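Long-range contact in beta-1,4-mannanase (Aplysia kurodai, PDB 3VUP), which probably hydrolyses the internal beta-1,4-mannosidic linkages of mannan in the digestive fluid of the sea hare: residues Tyr283-Gln297 against Tyr316-Asn330. Residues are numbered along the deposited sequence; the frame is centred on the assembly and turned at random. Where two conformers were deposited one is given.
Sequences YGLHKPIVVGEFWEQ and YAGAWSWHLVQRGDN. With SO4 (sulfate ion), chain F; SO4 (sulfate ion), chain D.
Val290 sets its CG1 over the centre of the Trp320 six-membered ring, 3.6 Å from the centroid and 4° off the normal, a CH-pi contact on the barrel's inner side. On the other sheet face Val291 CG2 lies over the Tyr316 ring, and Ile289 CG2 meets that ring's edge. Ser321 CA sits above the centre of Phe294. The backbones run nearly parallel: Val291 N donates to Gly318 O at 2.9 Å, and Val291 O accepts from Trp320 N.

Toward the C-terminal side, Trp322 turns its edge to the face of Trp295 in a T-shaped pair, planes at 76°, Trp322 CD1 3.5 Å from Trp295 CE3. With CG anti to the backbone N, Trp322 carries its six-membered ring beside Glu293, whose CD is 3.6 Å from Trp322 CE3. Glu293 forms a salt bridge with Arg60 and hydrogen bonds with Tyr264 and bound Tris; it is probably the nucleophile, which related mannanases carry at this barrel position.

In one of its two conformers, the Arg327 guanidinium lies on the opposite Trp295 face, its plane 37° from the ring. A sulfate, probably from the crystallisation liquor, bridges the polar edge: in that conformer Arg327 NE reaches its O1 at 2.6 Å, and Gln297 N its O4 at 2.8 Å. Asn330 ND2 binds this ion and, from above the carboxylate plane at 3.0 Å, Glu296 OE2, which also accepts from Ile304 N.

The contact joins neighbouring strands 289-293 and 318-322 of the TIM barrel, a beta-alpha-beta unit whose helix 304-313 packs on Phe294, Tyr316 and Ser321; strand 259-262 flanks 289-293, and strand 58-65 meets Trp320.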
# COMPACT_ATOMS: atom_id res chain seq x y z
N TYR A 283 -13.91 11.62 -6.90
CA TYR A 283 -13.34 10.50 -7.64
C TYR A 283 -14.35 9.46 -8.08
O TYR A 283 -14.02 8.57 -8.86
CB TYR A 283 -12.17 9.88 -6.84
CG TYR A 283 -11.07 10.91 -6.68
CD1 TYR A 283 -10.15 11.12 -7.69
CD2 TYR A 283 -11.03 11.74 -5.56
CE1 TYR A 283 -9.18 12.10 -7.58
CE2 TYR A 283 -10.06 12.71 -5.44
CZ TYR A 283 -9.14 12.90 -6.45
OH TYR A 283 -8.20 13.89 -6.32
N GLY A 284 -15.58 9.56 -7.58
CA GLY A 284 -16.65 8.68 -8.02
C GLY A 284 -16.47 7.23 -7.61
O GLY A 284 -16.95 6.32 -8.29
N LEU A 285 -15.79 7.01 -6.49
CA LEU A 285 -15.50 5.67 -6.00
C LEU A 285 -16.44 5.30 -4.86
O LEU A 285 -17.20 6.13 -4.35
CB LEU A 285 -14.03 5.57 -5.59
CG LEU A 285 -13.06 5.88 -6.73
CD1 LEU A 285 -11.63 5.98 -6.22
CD2 LEU A 285 -13.15 4.85 -7.85
N HIS A 286 -16.41 4.03 -4.48
CA HIS A 286 -17.33 3.47 -3.49
C HIS A 286 -16.61 2.62 -2.46
O HIS A 286 -17.16 1.66 -1.93
CB HIS A 286 -18.41 2.66 -4.19
CG HIS A 286 -19.19 3.45 -5.19
ND1 HIS A 286 -18.76 3.64 -6.48
CD2 HIS A 286 -20.35 4.13 -5.07
CE1 HIS A 286 -19.63 4.39 -7.13
NE2 HIS A 286 -20.61 4.70 -6.29
N LYS A 287 -15.35 2.97 -2.21
CA LYS A 287 -14.57 2.41 -1.12
C LYS A 287 -13.91 3.57 -0.39
O LYS A 287 -13.74 4.64 -0.97
CB LYS A 287 -13.46 1.47 -1.64
CG LYS A 287 -13.88 0.43 -2.65
CD LYS A 287 -12.69 -0.43 -3.08
CE LYS A 287 -13.00 -1.33 -4.27
NZ LYS A 287 -13.98 -2.38 -3.91
N PRO A 288 -13.49 3.36 0.87
CA PRO A 288 -12.65 4.37 1.52
C PRO A 288 -11.41 4.67 0.69
O PRO A 288 -10.87 3.76 0.04
CB PRO A 288 -12.27 3.70 2.85
CG PRO A 288 -13.35 2.69 3.09
CD PRO A 288 -13.72 2.19 1.73
N ILE A 289 -10.98 5.93 0.70
CA ILE A 289 -9.79 6.35 -0.01
C ILE A 289 -8.78 6.91 0.99
O ILE A 289 -9.02 7.95 1.62
CB ILE A 289 -10.10 7.45 -1.04
CG1 ILE A 289 -11.14 6.97 -2.07
CG2 ILE A 289 -8.82 7.94 -1.71
CD1 ILE A 289 -11.71 8.11 -2.91
N VAL A 290 -7.66 6.21 1.14
CA VAL A 290 -6.56 6.69 1.97
C VAL A 290 -5.60 7.49 1.11
O VAL A 290 -5.26 7.06 0.01
CB VAL A 290 -5.83 5.50 2.62
CG1 VAL A 290 -4.54 5.94 3.33
CG2 VAL A 290 -6.76 4.79 3.59
N VAL A 291 -5.18 8.67 1.57
CA VAL A 291 -4.09 9.38 0.93
C VAL A 291 -2.81 8.86 1.59
O VAL A 291 -2.44 9.28 2.69
CB VAL A 291 -4.24 10.91 1.03
CG1 VAL A 291 -3.09 11.59 0.31
CG2 VAL A 291 -5.57 11.34 0.43
N GLY A 292 -2.20 7.88 0.93
CA GLY A 292 -1.19 7.03 1.54
C GLY A 292 0.26 7.42 1.38
O GLY A 292 1.13 6.75 1.93
N GLU A 293 0.53 8.50 0.63
CA GLU A 293 1.86 9.13 0.60
C GLU A 293 1.69 10.60 0.26
O GLU A 293 0.90 10.93 -0.62
CB GLU A 293 2.77 8.55 -0.47
CG GLU A 293 3.30 7.15 -0.25
CD GLU A 293 4.30 6.74 -1.32
OE1 GLU A 293 4.82 7.62 -2.04
OE2 GLU A 293 4.56 5.52 -1.42
N PHE A 294 2.48 11.44 0.93
CA PHE A 294 2.62 12.85 0.63
C PHE A 294 3.71 13.40 1.54
O PHE A 294 4.03 12.78 2.56
CB PHE A 294 1.31 13.62 0.86
CG PHE A 294 0.79 13.56 2.28
CD1 PHE A 294 1.12 14.54 3.22
CD2 PHE A 294 -0.05 12.53 2.67
CE1 PHE A 294 0.62 14.48 4.51
CE2 PHE A 294 -0.56 12.47 3.96
CZ PHE A 294 -0.22 13.45 4.88
N TRP A 295 4.28 14.54 1.17
CA TRP A 295 5.20 15.24 2.06
C TRP A 295 5.30 16.71 1.71
O TRP A 295 4.92 17.12 0.61
CB TRP A 295 6.59 14.58 2.15
CG TRP A 295 7.39 14.47 0.88
CD1 TRP A 295 7.06 14.88 -0.38
CD2 TRP A 295 8.69 13.89 0.79
NE1 TRP A 295 8.08 14.57 -1.26
CE2 TRP A 295 9.08 13.95 -0.56
CE3 TRP A 295 9.54 13.29 1.72
CZ2 TRP A 295 10.31 13.46 -0.99
CZ3 TRP A 295 10.75 12.81 1.29
CH2 TRP A 295 11.13 12.88 -0.05
N GLU A 296 5.82 17.50 2.64
CA GLU A 296 5.78 18.94 2.49
C GLU A 296 6.64 19.45 1.32
O GLU A 296 6.26 20.41 0.65
CB GLU A 296 6.20 19.61 3.80
CG GLU A 296 6.10 21.13 3.78
CD GLU A 296 6.35 21.79 5.14
OE1 GLU A 296 6.94 22.89 5.15
OE2 GLU A 296 5.93 21.27 6.18
N GLN A 297 7.77 18.81 1.07
CA GLN A 297 8.65 19.32 0.02
C GLN A 297 7.99 19.26 -1.37
O GLN A 297 8.39 19.99 -2.27
CB GLN A 297 10.00 18.62 -0.00
CG GLN A 297 9.98 17.18 -0.44
CD GLN A 297 11.35 16.75 -0.91
OE1 GLN A 297 12.29 16.69 -0.12
NE2 GLN A 297 11.47 16.48 -2.21
N TYR A 316 -11.52 12.05 2.91
CA TYR A 316 -10.64 10.90 2.78
C TYR A 316 -10.66 10.08 4.06
O TYR A 316 -11.10 10.54 5.11
CB TYR A 316 -9.22 11.34 2.41
CG TYR A 316 -9.16 12.13 1.11
CD1 TYR A 316 -9.23 11.49 -0.12
CD2 TYR A 316 -9.04 13.52 1.12
CE1 TYR A 316 -9.19 12.20 -1.30
CE2 TYR A 316 -8.99 14.24 -0.07
CZ TYR A 316 -9.06 13.57 -1.27
OH TYR A 316 -9.02 14.26 -2.46
N ALA A 317 -10.17 8.85 3.96
CA ALA A 317 -10.27 7.88 5.04
C ALA A 317 -9.00 7.74 5.88
O ALA A 317 -9.02 7.12 6.94
CB ALA A 317 -10.67 6.53 4.48
N GLY A 318 -7.91 8.31 5.40
CA GLY A 318 -6.65 8.24 6.10
C GLY A 318 -5.59 9.09 5.44
O GLY A 318 -5.76 9.52 4.29
N ALA A 319 -4.51 9.33 6.16
CA ALA A 319 -3.40 10.16 5.71
C ALA A 319 -2.11 9.54 6.24
O ALA A 319 -1.92 9.45 7.46
CB ALA A 319 -3.53 11.58 6.26
N TRP A 320 -1.25 9.12 5.32
CA TRP A 320 0.06 8.57 5.67
C TRP A 320 1.13 9.39 4.96
O TRP A 320 1.24 9.34 3.72
CB TRP A 320 0.21 7.10 5.26
CG TRP A 320 -0.84 6.17 5.79
CD1 TRP A 320 -1.52 6.27 6.95
CD2 TRP A 320 -1.32 4.98 5.15
NE1 TRP A 320 -2.40 5.22 7.09
CE2 TRP A 320 -2.29 4.41 5.99
CE3 TRP A 320 -1.01 4.34 3.95
CZ2 TRP A 320 -2.96 3.24 5.66
CZ3 TRP A 320 -1.68 3.18 3.63
CH2 TRP A 320 -2.64 2.63 4.48
N SER A 321 1.92 10.14 5.72
CA SER A 321 3.00 10.92 5.12
C SER A 321 4.19 10.02 4.73
O SER A 321 4.30 8.87 5.18
CB SER A 321 3.44 12.04 6.07
OG SER A 321 3.79 11.52 7.34
N TRP A 322 5.07 10.55 3.88
CA TRP A 322 6.16 9.77 3.30
C TRP A 322 7.51 9.92 4.02
O TRP A 322 8.06 11.02 4.10
CB TRP A 322 6.33 10.14 1.82
CG TRP A 322 7.51 9.44 1.22
CD1 TRP A 322 8.68 10.00 0.81
CD2 TRP A 322 7.65 8.02 1.03
NE1 TRP A 322 9.55 9.03 0.37
CE2 TRP A 322 8.94 7.80 0.49
CE3 TRP A 322 6.82 6.92 1.25
CZ2 TRP A 322 9.42 6.53 0.17
CZ3 TRP A 322 7.29 5.65 0.93
CH2 TRP A 322 8.58 5.47 0.40
N HIS A 323 8.02 8.79 4.52
CA HIS A 323 9.39 8.62 5.02
C HIS A 323 9.57 9.17 6.44
O HIS A 323 10.27 10.15 6.67
CB HIS A 323 10.45 9.15 4.07
CG HIS A 323 11.70 8.33 4.09
ND1 HIS A 323 12.41 8.08 5.25
CD2 HIS A 323 12.34 7.66 3.10
CE1 HIS A 323 13.43 7.30 4.96
NE2 HIS A 323 13.42 7.04 3.67
N LEU A 324 8.96 8.49 7.40
CA LEU A 324 9.08 8.90 8.79
C LEU A 324 10.52 8.83 9.28
O LEU A 324 10.92 9.65 10.10
CB LEU A 324 8.21 8.04 9.69
CG LEU A 324 6.70 8.21 9.51
CD1 LEU A 324 5.97 7.14 10.30
CD2 LEU A 324 6.25 9.61 9.95
N VAL A 325 11.29 7.86 8.82
CA VAL A 325 12.67 7.75 9.29
C VAL A 325 13.45 9.03 9.02
O VAL A 325 14.16 9.52 9.90
CB VAL A 325 13.38 6.52 8.70
CG1 VAL A 325 14.88 6.59 8.91
CG2 VAL A 325 12.82 5.25 9.32
N GLN A 326 13.31 9.59 7.82
CA GLN A 326 14.04 10.81 7.51
C GLN A 326 13.30 12.10 7.82
O GLN A 326 13.93 13.12 8.09
CB GLN A 326 14.46 10.82 6.03
CG GLN A 326 15.60 9.87 5.73
CD GLN A 326 15.97 9.80 4.26
OE1 GLN A 326 15.79 10.75 3.51
NE2 GLN A 326 16.50 8.66 3.85
N ARG A 327 11.97 12.06 7.80
CA ARG A 327 11.18 13.29 7.81
C ARG A 327 10.21 13.36 8.99
O ARG A 327 9.36 14.24 9.05
CB ARG A 327 10.40 13.42 6.49
CG ARG A 327 11.12 12.85 5.27
CD ARG A 327 12.24 13.74 4.72
NE ARG A 327 11.73 14.95 4.08
CZ ARG A 327 12.38 15.65 3.15
NH1 ARG A 327 13.56 15.25 2.73
NH2 ARG A 327 11.83 16.75 2.64
N GLY A 328 10.34 12.42 9.93
CA GLY A 328 9.43 12.35 11.05
C GLY A 328 9.42 13.57 11.96
O GLY A 328 8.38 13.88 12.54
N ASP A 329 10.56 14.25 12.09
CA ASP A 329 10.64 15.48 12.90
C ASP A 329 9.53 16.43 12.47
O ASP A 329 8.79 16.98 13.29
CB ASP A 329 11.98 16.21 12.70
CG ASP A 329 13.08 15.75 13.65
OD1 ASP A 329 12.85 14.81 14.44
OD2 ASP A 329 14.19 16.32 13.59
N ASN A 330 9.43 16.64 11.17
CA ASN A 330 8.43 17.55 10.64
C ASN A 330 7.05 16.90 10.60
O ASN A 330 6.06 17.51 11.00
CB ASN A 330 8.83 18.01 9.24
CG ASN A 330 8.01 19.19 8.76
OD1 ASN A 330 7.80 20.15 9.50
ND2 ASN A 330 7.50 19.10 7.53
S SO4 F . 8.63 16.87 4.64
O1 SO4 F . 9.20 15.56 4.41
O2 SO4 F . 7.50 16.50 5.39
O3 SO4 F . 9.38 17.61 5.63
O4 SO4 F . 8.68 17.60 3.38
S SO4 D . -15.82 1.48 -6.91
O1 SO4 D . -16.92 0.54 -6.76
O2 SO4 D . -15.27 1.78 -5.60
O3 SO4 D . -14.78 0.90 -7.74
O4 SO4 D . -16.33 2.72 -7.50